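Local coordinates for L-ribulose 3-epimerase (Mesorhizobium loti, PDB 3VYL), which epimerises ketoses at C3, probably interconverting L-ribulose and L-xylulose with high efficiency, in a manganese-binding TIM barrel, at residues Ile225-Thr230 against Glu282-Lys287; Phe32-Phe37 against Ala235-Phe240; Ser74-Ala79 against Trp123-Ala128; Glu116-Asp121 against Glu153-Asn158. All blocks are in the same frame, centred on the assembly; numbering follows the deposited sequence.

Contact 1. Residues Ile225-Thr230 against Glu282-Lys287; sequences IFDALT and ETARRK
Helices 222-231 and 266-292 come together at Asp227 and Ala284, whose CA atoms are 5.3 Å apart; the axes of the two short segments approach to 8.8 Å and cross at -58°. The methyl group of Ala284 points toward the other helix and meets three of its residues. Ala284 CB lies 3.8 Å from Phe226 CB, while Asp227 OD2 and Thr230 OG1 touch it from the same helix. With OG1 beside its backbone N (chi1 -57°), Thr230 reaches back to donate to Phe226 O at 2.7 Å, on the opposite face of that carbonyl from the backbone N-H of Thr230.

Beside this methyl, Lys287 comes in at about a right angle to Asp227, and in a salt bridge Lys287 NZ donates to the syn lone pair of Asp227 OD1 at 3.0 Å. A glutamine in place of Lys287 would probably leave the Asp227 carboxylate without this countercharge and forfeit the long, weak ion pair of NZ with Asp190 of a third subunit. A water donates both to Asp227 OD2 and to Ala284 O. Both carboxylate oxygens are thus engaged, one by charge and one through water, so polar bonds border the methyl contact between these outer helices.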
loop_
_atom_site.group_PDB
_atom_site.type_symbol
_atom_site.label_atom_id
_atom_site.label_comp_id
_atom_site.label_asym_id
_atom_site.label_seq_id
_atom_site.Cartn_x
_atom_site.Cartn_y
_atom_site.Cartn_z
ATOM N N ILE A 225 -4.855 2.534 9.029
ATOM C CA ILE A 225 -5.108 3.281 10.261
ATOM C C ILE A 225 -6.480 2.935 10.842
ATOM O O ILE A 225 -6.621 2.733 12.049
ATOM C CB ILE A 225 -4.968 4.807 10.029
ATOM C CG1 ILE A 225 -3.501 5.158 9.750
ATOM C CG2 ILE A 225 -5.470 5.599 11.224
ATOM C CD1 ILE A 225 -3.252 6.607 9.377
ATOM N N PHE A 226 -7.489 2.866 9.985
ATOM C CA PHE A 226 -8.823 2.475 10.433
ATOM C C PHE A 226 -8.839 1.018 10.910
ATOM O O PHE A 226 -9.512 0.695 11.903
ATOM C CB PHE A 226 -9.867 2.734 9.344
ATOM C CG PHE A 226 -9.970 4.188 8.931
ATOM C CD1 PHE A 226 -9.895 5.211 9.876
ATOM C CD2 PHE A 226 -10.174 4.532 7.601
ATOM C CE1 PHE A 226 -10.005 6.545 9.491
ATOM C CE2 PHE A 226 -10.291 5.856 7.209
ATOM C CZ PHE A 226 -10.206 6.867 8.153
ATOM N N ASP A 227 -8.073 0.163 10.219
ATOM C CA ASP A 227 -7.853 -1.235 10.621
ATOM C C ASP A 227 -7.189 -1.360 11.989
ATOM O O ASP A 227 -7.575 -2.219 12.781
ATOM C CB ASP A 227 -6.980 -1.976 9.601
ATOM C CG ASP A 227 -7.725 -2.366 8.353
ATOM O OD1 ASP A 227 -7.069 -2.906 7.452
ATOM O OD2 ASP A 227 -8.948 -2.147 8.240
ATOM N N ALA A 228 -6.184 -0.530 12.263
ATOM C CA ALA A 228 -5.504 -0.559 13.566
ATOM C C ALA A 228 -6.424 -0.106 14.715
ATOM O O ALA A 228 -6.538 -0.810 15.718
ATOM C CB ALA A 228 -4.224 0.258 13.536
ATOM N N LEU A 229 -7.090 1.046 14.558
ATOM C CA LEU A 229 -8.089 1.521 15.535
ATOM C C LEU A 229 -9.126 0.452 15.806
ATOM O O LEU A 229 -9.476 0.205 16.963
ATOM C CB LEU A 229 -8.796 2.805 15.059
ATOM C CG LEU A 229 -7.911 4.037 14.873
ATOM C CD1 LEU A 229 -8.667 5.160 14.216
ATOM C CD2 LEU A 229 -7.297 4.499 16.181
ATOM N N THR A 230 -9.599 -0.188 14.733
ATOM C CA THR A 230 -10.605 -1.240 14.838
ATOM C C THR A 230 -10.036 -2.494 15.507
ATOM O O THR A 230 -10.720 -3.138 16.300
ATOM C CB THR A 230 -11.183 -1.594 13.463
ATOM O OG1 THR A 230 -11.736 -0.414 12.858
ATOM C CG2 THR A 230 -12.246 -2.699 13.563
ATOM N N GLU A 282 -16.585 2.125 8.493
ATOM C CA GLU A 282 -17.543 1.080 8.187
ATOM C C GLU A 282 -16.846 -0.099 7.478
ATOM O O GLU A 282 -17.045 -1.264 7.851
ATOM C CB GLU A 282 -18.684 1.614 7.322
ATOM C CG GLU A 282 -19.988 0.846 7.497
ATOM C CD GLU A 282 -20.808 0.755 6.220
ATOM O OE1 GLU A 282 -21.316 -0.347 5.921
ATOM O OE2 GLU A 282 -20.957 1.772 5.506
ATOM N N THR A 283 -16.038 0.226 6.465
ATOM C CA THR A 283 -15.244 -0.750 5.734
ATOM C C THR A 283 -14.302 -1.556 6.645
ATOM O O THR A 283 -14.247 -2.797 6.554
ATOM C CB THR A 283 -14.442 -0.077 4.616
ATOM O OG1 THR A 283 -15.294 0.829 3.914
ATOM C CG2 THR A 283 -13.930 -1.106 3.625
ATOM N N ALA A 284 -13.591 -0.866 7.537
ATOM C CA ALA A 284 -12.728 -1.549 8.489
ATOM C C ALA A 284 -13.530 -2.430 9.456
ATOM O O ALA A 284 -12.997 -3.401 10.001
ATOM C CB ALA A 284 -11.867 -0.554 9.247
ATOM N N ARG A 285 -14.803 -2.091 9.665
ATOM C CA ARG A 285 -15.675 -2.824 10.588
ATOM C C ARG A 285 -16.119 -4.104 9.896
ATOM O O ARG A 285 -15.944 -5.195 10.429
ATOM C CB ARG A 285 -16.885 -1.971 10.987
ATOM C CG ARG A 285 -17.554 -2.337 12.308
ATOM C CD ARG A 285 -16.745 -1.838 13.510
ATOM N NE ARG A 285 -16.548 -0.384 13.501
ATOM C CZ ARG A 285 -17.085 0.468 14.375
ATOM N NH1 ARG A 285 -17.859 0.028 15.365
ATOM N NH2 ARG A 285 -16.837 1.771 14.266
ATOM N N ARG A 286 -16.691 -3.943 8.704
ATOM C CA ARG A 286 -16.961 -5.022 7.772
ATOM C C ARG A 286 -15.816 -6.046 7.677
ATOM O O ARG A 286 -16.050 -7.245 7.792
ATOM C CB ARG A 286 -17.199 -4.426 6.390
ATOM C CG ARG A 286 -18.614 -4.498 5.866
ATOM C CD ARG A 286 -19.513 -3.414 6.412
ATOM N NE ARG A 286 -20.880 -3.931 6.463
ATOM C CZ ARG A 286 -21.861 -3.566 5.650
ATOM N NH1 ARG A 286 -21.656 -2.648 4.722
ATOM N NH2 ARG A 286 -23.054 -4.111 5.774
ATOM N N LYS A 287 -14.580 -5.581 7.483
ATOM C CA LYS A 287 -13.482 -6.505 7.181
ATOM C C LYS A 287 -12.943 -7.269 8.387
ATOM O O LYS A 287 -12.658 -8.459 8.277
ATOM C CB LYS A 287 -12.362 -5.828 6.388
ATOM C CG LYS A 287 -11.063 -5.585 7.134
ATOM C CD LYS A 287 -9.850 -5.647 6.214
ATOM C CE LYS A 287 -9.811 -4.489 5.221
ATOM N NZ LYS A 287 -8.447 -3.907 5.007
HETATM O O HOH W 1 -10.380 -4.069 9.827
#

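Contact 2. Residues Phe32-Phe37 against Ala235-Phe240; sequences FDLIEF and ADDLSF
In the closed eight-stranded TIM barrel, Leu34 and Glu36 of strand 34-37 meet Ser239 of strand 238-240 across strand 4-7, which lies between them in the sheet order. The touching parts run 94° apart, and the CA atoms of Leu34 and Ser239 are 7.8 Å from each other. No hydrogen bond joins the segments directly.

On the inner side, the two methyls of Leu34 divide their contacts: CD1 touches Asp237 OD2 at 3.7 Å, while CD2 lies 3.8 Å from Ser239 OG. Glu36 has CG anti to the backbone N (chi1 -177°) and an extended chain beyond, which carries its carboxylate inward until OE1 lies 3.8 Å from Ser239 CB. On the outer side of strand 4-7, Phe32 CE1 packs obliquely against Phe240 CB at 4.1 Å; both rings also touch Ile6 of that strand, so the contact passes it on both sides.

The polar ends find their partners elsewhere. Asp237 OD1 is bonded to Arg3 N, and Tyr204 OH links Ser239 OG with Glu36 OE1. Glu36 also bonds to Ser64 OG through OE2 and to NE2 of the manganese ligand His206 through OE1. The side chain of Glu36 is about 6 Å from the manganese, so it belongs to the second shell, where its carboxylate, fixed through both oxygens, probably helps orient the histidine.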
loop_
_atom_site.group_PDB
_atom_site.type_symbol
_atom_site.label_atom_id
_atom_site.label_comp_id
_atom_site.label_asym_id
_atom_site.label_seq_id
_atom_site.Cartn_x
_atom_site.Cartn_y
_atom_site.Cartn_z
ATOM N N PHE A 32 -20.696 16.498 11.003
ATOM C CA PHE A 32 -19.859 16.174 12.145
ATOM C C PHE A 32 -20.660 16.364 13.412
ATOM O O PHE A 32 -21.678 17.037 13.389
ATOM C CB PHE A 32 -18.620 17.072 12.149
ATOM C CG PHE A 32 -17.640 16.743 11.065
ATOM C CD1 PHE A 32 -16.585 15.868 11.311
ATOM C CD2 PHE A 32 -17.779 17.291 9.788
ATOM C CE1 PHE A 32 -15.680 15.553 10.307
ATOM C CE2 PHE A 32 -16.882 16.980 8.779
ATOM C CZ PHE A 32 -15.828 16.114 9.036
ATOM N N ASP A 33 -20.222 15.779 14.521
ATOM C CA ASP A 33 -20.944 15.974 15.775
ATOM C C ASP A 33 -20.042 16.239 16.979
ATOM O O ASP A 33 -20.431 16.034 18.134
ATOM C CB ASP A 33 -21.966 14.857 16.027
ATOM C CG ASP A 33 -21.414 13.478 15.733
ATOM O OD1 ASP A 33 -20.340 13.136 16.286
ATOM O OD2 ASP A 33 -22.066 12.742 14.949
ATOM N N LEU A 34 -18.839 16.719 16.697
ATOM C CA LEU A 34 -18.025 17.377 17.714
ATOM C C LEU A 34 -17.375 18.615 17.093
ATOM O O LEU A 34 -17.276 18.719 15.861
ATOM C CB LEU A 34 -16.985 16.419 18.282
ATOM C CG LEU A 34 -16.095 16.913 19.423
ATOM C CD1 LEU A 34 -15.943 15.833 20.478
ATOM C CD2 LEU A 34 -14.728 17.332 18.890
ATOM N N ILE A 35 -16.981 19.561 17.948
ATOM C CA ILE A 35 -16.189 20.719 17.533
ATOM C C ILE A 35 -14.983 20.863 18.442
ATOM O O ILE A 35 -15.090 20.737 19.664
ATOM C CB ILE A 35 -17.022 22.041 17.466
ATOM C CG1 ILE A 35 -16.235 23.181 16.785
ATOM C CG2 ILE A 35 -17.505 22.487 18.844
ATOM C CD1 ILE A 35 -15.990 22.989 15.303
ATOM N N GLU A 36 -13.830 21.092 17.832
ATOM C CA GLU A 36 -12.610 21.348 18.572
ATOM C C GLU A 36 -12.236 22.823 18.449
ATOM O O GLU A 36 -12.106 23.362 17.342
ATOM C CB GLU A 36 -11.489 20.453 18.042
ATOM C CG GLU A 36 -10.147 20.544 18.766
ATOM C CD GLU A 36 -9.178 19.490 18.269
ATOM O OE1 GLU A 36 -9.656 18.556 17.593
ATOM O OE2 GLU A 36 -7.960 19.578 18.543
ATOM N N PHE A 37 -12.035 23.472 19.574
ATOM C CA PHE A 37 -11.661 24.854 19.615
ATOM C C PHE A 37 -10.265 24.917 20.127
ATOM O O PHE A 37 -9.946 24.194 20.990
ATOM C CB PHE A 37 -12.591 25.609 20.547
ATOM C CG PHE A 37 -13.938 25.894 19.965
ATOM C CD1 PHE A 37 -14.062 26.654 18.851
ATOM C CD2 PHE A 37 -15.057 25.417 20.549
ATOM C CE1 PHE A 37 -15.269 26.922 18.309
ATOM C CE2 PHE A 37 -16.274 25.687 20.031
ATOM C CZ PHE A 37 -16.383 26.436 18.904
ATOM N N ALA A 235 -12.859 3.315 20.927
ATOM C CA ALA A 235 -14.262 3.704 21.056
ATOM C C ALA A 235 -14.440 5.153 21.481
ATOM O O ALA A 235 -15.449 5.501 22.084
ATOM C CB ALA A 235 -14.970 2.774 22.028
ATOM N N ASP A 236 -13.457 5.987 21.156
ATOM C CA ASP A 236 -13.430 7.372 21.611
ATOM C C ASP A 236 -13.438 8.333 20.422
ATOM O O ASP A 236 -13.558 7.911 19.270
ATOM C CB ASP A 236 -12.226 7.616 22.532
ATOM C CG ASP A 236 -12.570 8.497 23.723
ATOM O OD1 ASP A 236 -13.363 9.457 23.566
ATOM O OD2 ASP A 236 -12.046 8.234 24.823
ATOM N N ASP A 237 -13.333 9.626 20.707
ATOM C CA ASP A 237 -13.471 10.657 19.677
ATOM C C ASP A 237 -12.261 10.746 18.739
ATOM O O ASP A 237 -11.118 10.453 19.124
ATOM C CB ASP A 237 -13.709 12.033 20.314
ATOM C CG ASP A 237 -14.926 12.071 21.224
ATOM O OD1 ASP A 237 -15.961 11.437 20.911
ATOM O OD2 ASP A 237 -14.842 12.772 22.255
ATOM N N LEU A 238 -12.531 11.160 17.506
ATOM C CA LEU A 238 -11.472 11.529 16.582
ATOM C C LEU A 238 -11.939 12.665 15.692
ATOM O O LEU A 238 -13.131 12.760 15.374
ATOM C CB LEU A 238 -10.999 10.330 15.753
ATOM C CG LEU A 238 -11.986 9.505 14.935
ATOM C CD1 LEU A 238 -12.257 10.155 13.588
ATOM C CD2 LEU A 238 -11.386 8.123 14.740
ATOM N N SER A 239 -11.010 13.523 15.285
ATOM C CA SER A 239 -11.397 14.697 14.512
ATOM C C SER A 239 -10.559 14.948 13.291
ATOM O O SER A 239 -9.364 14.673 13.281
ATOM C CB SER A 239 -11.387 15.936 15.390
ATOM O OG SER A 239 -12.490 15.864 16.253
ATOM N N PHE A 240 -11.215 15.494 12.275
ATOM C CA PHE A 240 -10.576 15.912 11.045
ATOM C C PHE A 240 -9.837 17.228 11.247
ATOM O O PHE A 240 -10.340 18.125 11.916
ATOM C CB PHE A 240 -11.637 16.054 9.959
ATOM C CG PHE A 240 -11.127 16.647 8.679
ATOM C CD1 PHE A 240 -10.013 16.101 8.026
ATOM C CD2 PHE A 240 -11.774 17.732 8.107
ATOM C CE1 PHE A 240 -9.560 16.633 6.834
ATOM C CE2 PHE A 240 -11.316 18.270 6.919
ATOM C CZ PHE A 240 -10.212 17.716 6.279
#

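Contact 3. Residues Ser74-Ala79 against Trp123-Ala128; sequences SSADKA and WNRSAA
Arg125 grips the carbonyl of Ser74: its NE donates to Ser74 O at 2.8 Å, nearly straight at 169°. The acceptor lies in the guanidinium plane, whereas the donor sits well above the plane of the carbonyl. Arg125 NH2 adds a weak second bond to Ser74 O at 3.3 Å. A water beside the guanidinium edge donates to Ser74 O and accepts from NH2. One flat face of the guanidinium is covered by Ala76, whose CA stands 3.7 Å above its centre. The side chain gets there by a bend about the CG-CD bond (chi3 -77°), which turns the guanidinium against the backbone of the loop. With a leucine in its place, the Ser74 carbonyl would probably lose its straight donor and Ala76 the flat group it lies over, leaving the 74-76 backbone freer to shift.

Next to this, Ser74 CB packs against Ser126 CB at 4.1 Å, where the backbones come closest, the CA atoms of these two serines being 4.7 Å apart. The contact thereby joins the beta-alpha loop after strand 60-66 to the flank of helix 120-139 in the TIM barrel.

Farther out, Ser126 OG is hydrogen-bonded to Ser108 O, and Ser74 N to Asp72 OD1. Ser75 OG accepts from Asp77 N at 3.0 Å in an ST turn, which leads the chain into helix 78-98, where Asp77 is the N-cap and bonds through OD1 to Val80 N.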
loop_
_atom_site.group_PDB
_atom_site.type_symbol
_atom_site.label_atom_id
_atom_site.label_comp_id
_atom_site.label_asym_id
_atom_site.label_seq_id
_atom_site.Cartn_x
_atom_site.Cartn_y
_atom_site.Cartn_z
ATOM N N SER A 74 8.278 22.642 30.381
ATOM C CA SER A 74 9.520 21.922 30.468
ATOM C C SER A 74 10.715 22.802 30.683
ATOM O O SER A 74 11.772 22.314 30.888
ATOM C CB SER A 74 9.721 21.124 29.200
ATOM O OG SER A 74 9.452 21.924 28.092
ATOM N N SER A 75 10.518 24.089 30.654
ATOM C CA SER A 75 11.616 24.993 30.786
ATOM C C SER A 75 12.265 25.000 32.145
ATOM O O SER A 75 11.625 24.816 33.145
ATOM C CB SER A 75 11.155 26.381 30.452
ATOM O OG SER A 75 12.195 27.265 30.709
ATOM N N ALA A 76 13.565 25.198 32.161
ATOM C CA ALA A 76 14.313 25.388 33.379
ATOM C C ALA A 76 13.898 26.661 34.065
ATOM O O ALA A 76 13.893 26.737 35.267
ATOM C CB ALA A 76 15.780 25.396 33.093
ATOM N N ASP A 77 13.580 27.689 33.302
ATOM C CA ASP A 77 13.252 28.937 33.909
ATOM C C ASP A 77 11.889 28.818 34.503
ATOM O O ASP A 77 10.915 28.673 33.829
ATOM C CB ASP A 77 13.307 30.040 32.867
ATOM C CG ASP A 77 12.416 31.194 33.197
ATOM O OD1 ASP A 77 11.459 31.003 33.941
ATOM O OD2 ASP A 77 12.663 32.296 32.720
ATOM N N LYS A 78 11.831 28.949 35.805
ATOM C CA LYS A 78 10.650 28.628 36.552
ATOM C C LYS A 78 9.505 29.494 36.180
ATOM O O LYS A 78 8.377 29.087 36.242
ATOM C CB LYS A 78 10.923 28.700 38.039
ATOM C CG LYS A 78 11.667 27.498 38.561
ATOM C CD LYS A 78 11.765 27.486 40.069
ATOM C CE LYS A 78 12.937 26.640 40.537
ATOM N NZ LYS A 78 13.616 27.258 41.708
ATOM N N ALA A 79 9.784 30.736 35.885
ATOM C CA ALA A 79 8.740 31.663 35.559
ATOM C C ALA A 79 8.037 31.264 34.301
ATOM O O ALA A 79 6.865 31.482 34.153
ATOM C CB ALA A 79 9.307 33.041 35.429
ATOM N N TRP A 123 12.468 16.445 30.314
ATOM C CA TRP A 123 11.533 15.324 30.424
ATOM C C TRP A 123 10.893 15.249 31.790
ATOM O O TRP A 123 9.665 15.329 31.912
ATOM C CB TRP A 123 12.258 14.016 30.096
ATOM C CG TRP A 123 11.369 12.802 29.987
ATOM C CD1 TRP A 123 10.834 12.044 31.024
ATOM C CD2 TRP A 123 10.897 12.150 28.758
ATOM N NE1 TRP A 123 10.083 11.008 30.537
ATOM C CE2 TRP A 123 10.076 11.015 29.187
ATOM C CE3 TRP A 123 11.061 12.389 27.396
ATOM C CZ2 TRP A 123 9.467 10.163 28.274
ATOM C CZ3 TRP A 123 10.436 11.527 26.487
ATOM C CH2 TRP A 123 9.656 10.445 26.918
ATOM N N ASN A 124 11.725 15.116 32.829
ATOM C CA ASN A 124 11.241 14.971 34.209
ATOM C C ASN A 124 10.388 16.163 34.694
ATOM O O ASN A 124 9.347 15.961 35.330
ATOM C CB ASN A 124 12.399 14.665 35.181
ATOM C CG ASN A 124 13.172 13.387 34.820
ATOM O OD1 ASN A 124 12.611 12.402 34.311
ATOM N ND2 ASN A 124 14.474 13.404 35.089
ATOM N N ARG A 125 10.816 17.387 34.372
ATOM C CA ARG A 125 10.066 18.599 34.731
ATOM C C ARG A 125 8.640 18.554 34.193
ATOM O O ARG A 125 7.672 18.734 34.944
ATOM C CB ARG A 125 10.761 19.867 34.214
ATOM C CG ARG A 125 12.007 20.292 34.972
ATOM C CD ARG A 125 12.419 21.719 34.617
ATOM N NE ARG A 125 13.094 21.822 33.318
ATOM C CZ ARG A 125 14.399 21.644 33.116
ATOM N NH1 ARG A 125 15.201 21.337 34.115
ATOM N NH2 ARG A 125 14.901 21.760 31.898
ATOM N N SER A 126 8.529 18.309 32.888
ATOM C CA SER A 126 7.239 18.239 32.204
ATOM C C SER A 126 6.342 17.154 32.807
ATOM O O SER A 126 5.157 17.388 33.078
ATOM C CB SER A 126 7.443 17.999 30.703
ATOM O OG SER A 126 6.231 18.203 29.994
ATOM N N ALA A 127 6.927 15.977 33.017
ATOM C CA ALA A 127 6.249 14.871 33.679
ATOM C C ALA A 127 5.755 15.294 35.067
ATOM O O ALA A 127 4.553 15.205 35.364
ATOM C CB ALA A 127 7.172 13.663 33.767
ATOM N N ALA A 128 6.679 15.792 35.891
ATOM C CA ALA A 128 6.356 16.224 37.255
ATOM C C ALA A 128 5.223 17.235 37.260
ATOM O O ALA A 128 4.273 17.102 38.033
ATOM C CB ALA A 128 7.587 16.778 37.955
HETATM O O HOH W 2 13.796 22.860 29.059
#

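Contact 4. Residues Glu116-Asp121 against Glu153-Asn158; sequences EAPTRD and ESNLLN
Two loops meet here, Pro118 of the approach to helix 120-139 lying against Asn155 of the loop that follows strand 143-147. Neither touching part is regular secondary structure, and the CA atoms of Pro118 and Asn155 are 6.0 Å apart. The two side chains run alongside one another, pointing opposite ways. The proline ring rests on the neighbouring backbone, with both CB and CG of Pro118 3.5 Å from Asn155 O. The same CB of Pro118 also lies 4.4 Å from Leu156 CD1, a looser apolar touch.

The Asn155 side chain takes the crowded position between its backbone N and carbonyl carbon (chi1 69°), which sends the amide alongside the 116-118 backbone. From there ND2 donates to Glu116 O at 2.8 Å, a weak bond because it is bent to 127°. The other end of the amide has a partner too: OD1 is hydrogen-bonded to Gln122 NE2 of helix 120-139. With a partner at each end, one of them weakly bonded, the amide is probably hindered from turning, and it spans from the loop before the helix to its first turn. That turn is capped by Thr119, whose OG1 bonds to Gln122 N. Trp259 of a fourth subunit packs on Pro118 and Asn155, placing the contact at a subunit interface. Both loops follow barrel strands, so the contact lies on the C-terminal rim of the TIM barrel, the end at which Glu147 binds manganese.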
loop_
_atom_site.group_PDB
_atom_site.type_symbol
_atom_site.label_atom_id
_atom_site.label_comp_id
_atom_site.label_asym_id
_atom_site.label_seq_id
_atom_site.Cartn_x
_atom_site.Cartn_y
_atom_site.Cartn_z
ATOM N N GLU A 116 17.313 23.977 21.173
ATOM C CA GLU A 116 18.090 23.013 21.945
ATOM C C GLU A 116 17.566 21.593 21.734
ATOM O O GLU A 116 16.355 21.392 21.633
ATOM C CB GLU A 116 18.073 23.368 23.445
ATOM C CG GLU A 116 18.716 24.707 23.833
ATOM C CD GLU A 116 20.167 24.866 23.381
ATOM O OE1 GLU A 116 20.828 23.853 23.060
ATOM O OE2 GLU A 116 20.660 26.019 23.337
ATOM N N ALA A 117 18.481 20.617 21.664
ATOM C CA ALA A 117 18.127 19.181 21.744
ATOM C C ALA A 117 17.453 18.877 23.091
ATOM O O ALA A 117 17.668 19.599 24.067
ATOM C CB ALA A 117 19.356 18.307 21.557
ATOM N N PRO A 118 16.634 17.814 23.156
ATOM C CA PRO A 118 15.963 17.546 24.426
ATOM C C PRO A 118 16.916 16.993 25.486
ATOM O O PRO A 118 17.949 16.417 25.141
ATOM C CB PRO A 118 14.924 16.496 24.051
ATOM C CG PRO A 118 15.557 15.749 22.932
ATOM C CD PRO A 118 16.362 16.761 22.160
ATOM N N THR A 119 16.556 17.185 26.755
ATOM C CA THR A 119 17.328 16.698 27.911
ATOM C C THR A 119 16.418 15.875 28.840
ATOM O O THR A 119 15.186 15.954 28.747
ATOM C CB THR A 119 17.949 17.870 28.722
ATOM O OG1 THR A 119 16.910 18.669 29.318
ATOM C CG2 THR A 119 18.834 18.762 27.849
ATOM N N ARG A 120 17.016 15.103 29.744
ATOM C CA ARG A 120 16.235 14.310 30.696
ATOM C C ARG A 120 15.544 15.179 31.746
ATOM O O ARG A 120 14.414 14.898 32.159
ATOM C CB ARG A 120 17.102 13.241 31.363
ATOM C CG ARG A 120 16.343 12.398 32.381
ATOM C CD ARG A 120 16.956 11.017 32.524
ATOM N NE ARG A 120 16.393 10.056 31.575
ATOM C CZ ARG A 120 17.083 9.056 31.040
ATOM N NH1 ARG A 120 16.500 8.222 30.184
ATOM N NH2 ARG A 120 18.369 8.902 31.344
ATOM N N ASP A 121 16.226 16.236 32.177
ATOM C CA ASP A 121 15.643 17.167 33.136
ATOM C C ASP A 121 14.412 17.842 32.556
ATOM O O ASP A 121 13.427 18.055 33.271
ATOM C CB ASP A 121 16.664 18.210 33.589
ATOM C CG ASP A 121 17.843 17.594 34.313
ATOM O OD1 ASP A 121 17.720 16.444 34.815
ATOM O OD2 ASP A 121 18.895 18.279 34.378
ATOM N N GLU A 153 7.791 20.482 15.429
ATOM C CA GLU A 153 6.840 21.139 16.277
ATOM C C GLU A 153 7.039 20.973 17.793
ATOM O O GLU A 153 6.518 21.721 18.562
ATOM C CB GLU A 153 5.458 20.777 15.817
ATOM C CG GLU A 153 5.249 21.050 14.347
ATOM C CD GLU A 153 3.818 21.187 13.973
ATOM O OE1 GLU A 153 3.049 21.541 14.815
ATOM O OE2 GLU A 153 3.434 20.930 12.855
ATOM N N SER A 154 7.800 19.985 18.197
ATOM C CA SER A 154 8.235 19.850 19.549
ATOM C C SER A 154 9.488 19.038 19.532
ATOM O O SER A 154 9.734 18.334 18.604
ATOM C CB SER A 154 7.211 19.121 20.382
ATOM O OG SER A 154 7.619 19.029 21.716
ATOM N N ASN A 155 10.288 19.124 20.568
ATOM C CA ASN A 155 11.445 18.290 20.614
ATOM C C ASN A 155 11.360 17.176 21.593
ATOM O O ASN A 155 12.297 16.484 21.804
ATOM C CB ASN A 155 12.706 19.102 20.806
ATOM C CG ASN A 155 12.798 19.723 22.145
ATOM O OD1 ASN A 155 11.852 19.813 22.848
ATOM N ND2 ASN A 155 13.945 20.167 22.483
ATOM N N LEU A 156 10.211 16.992 22.194
ATOM C CA LEU A 156 10.116 16.024 23.237
ATOM C C LEU A 156 9.365 14.776 22.880
ATOM O O LEU A 156 9.930 13.741 22.817
ATOM C CB LEU A 156 9.485 16.663 24.466
ATOM C CG LEU A 156 9.698 16.113 25.862
ATOM C CD1 LEU A 156 11.147 16.082 26.214
ATOM C CD2 LEU A 156 8.971 16.993 26.833
ATOM N N LEU A 157 8.081 14.881 22.657
ATOM C CA LEU A 157 7.311 13.709 22.333
ATOM C C LEU A 157 6.917 13.647 20.899
ATOM O O LEU A 157 5.961 14.241 20.505
ATOM C CB LEU A 157 6.061 13.671 23.177
ATOM C CG LEU A 157 6.143 13.947 24.651
ATOM C CD1 LEU A 157 4.773 13.894 25.216
ATOM C CD2 LEU A 157 6.993 12.946 25.355
ATOM N N ASN A 158 7.647 12.852 20.150
ATOM C CA ASN A 158 7.465 12.746 18.725
ATOM C C ASN A 158 6.975 11.391 18.376
ATOM O O ASN A 158 6.609 11.149 17.295
ATOM C CB ASN A 158 8.775 13.010 17.965
ATOM C CG ASN A 158 9.362 14.361 18.242
ATOM O OD1 ASN A 158 8.681 15.348 18.267
ATOM N ND2 ASN A 158 10.623 14.393 18.458
#

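How the contacts relate
From the N terminus, contact 2 opens first, at strand 34-37, and its loop is the longest, ending at strand 238-240. Within that span lie contacts 3 and 4, which cross: 74-79 opens, 116-121 follows, then 123-128 closes contact 3 before 153-158 closes contact 4. Both use helix 120-139 and touch directly, Trp123 packing on Leu156 and Leu157, so three successive beta-alpha units are joined on one side of the barrel. Contact 1 opens at 225-230, before contact 2 has closed, and ends at 282-287, crossing it and joining helix 222-231 to the C-terminal helix 266-292; Leu229 packs on Leu238 where they adjoin. Contacts 1 and 3 lie 39 Å apart between centres.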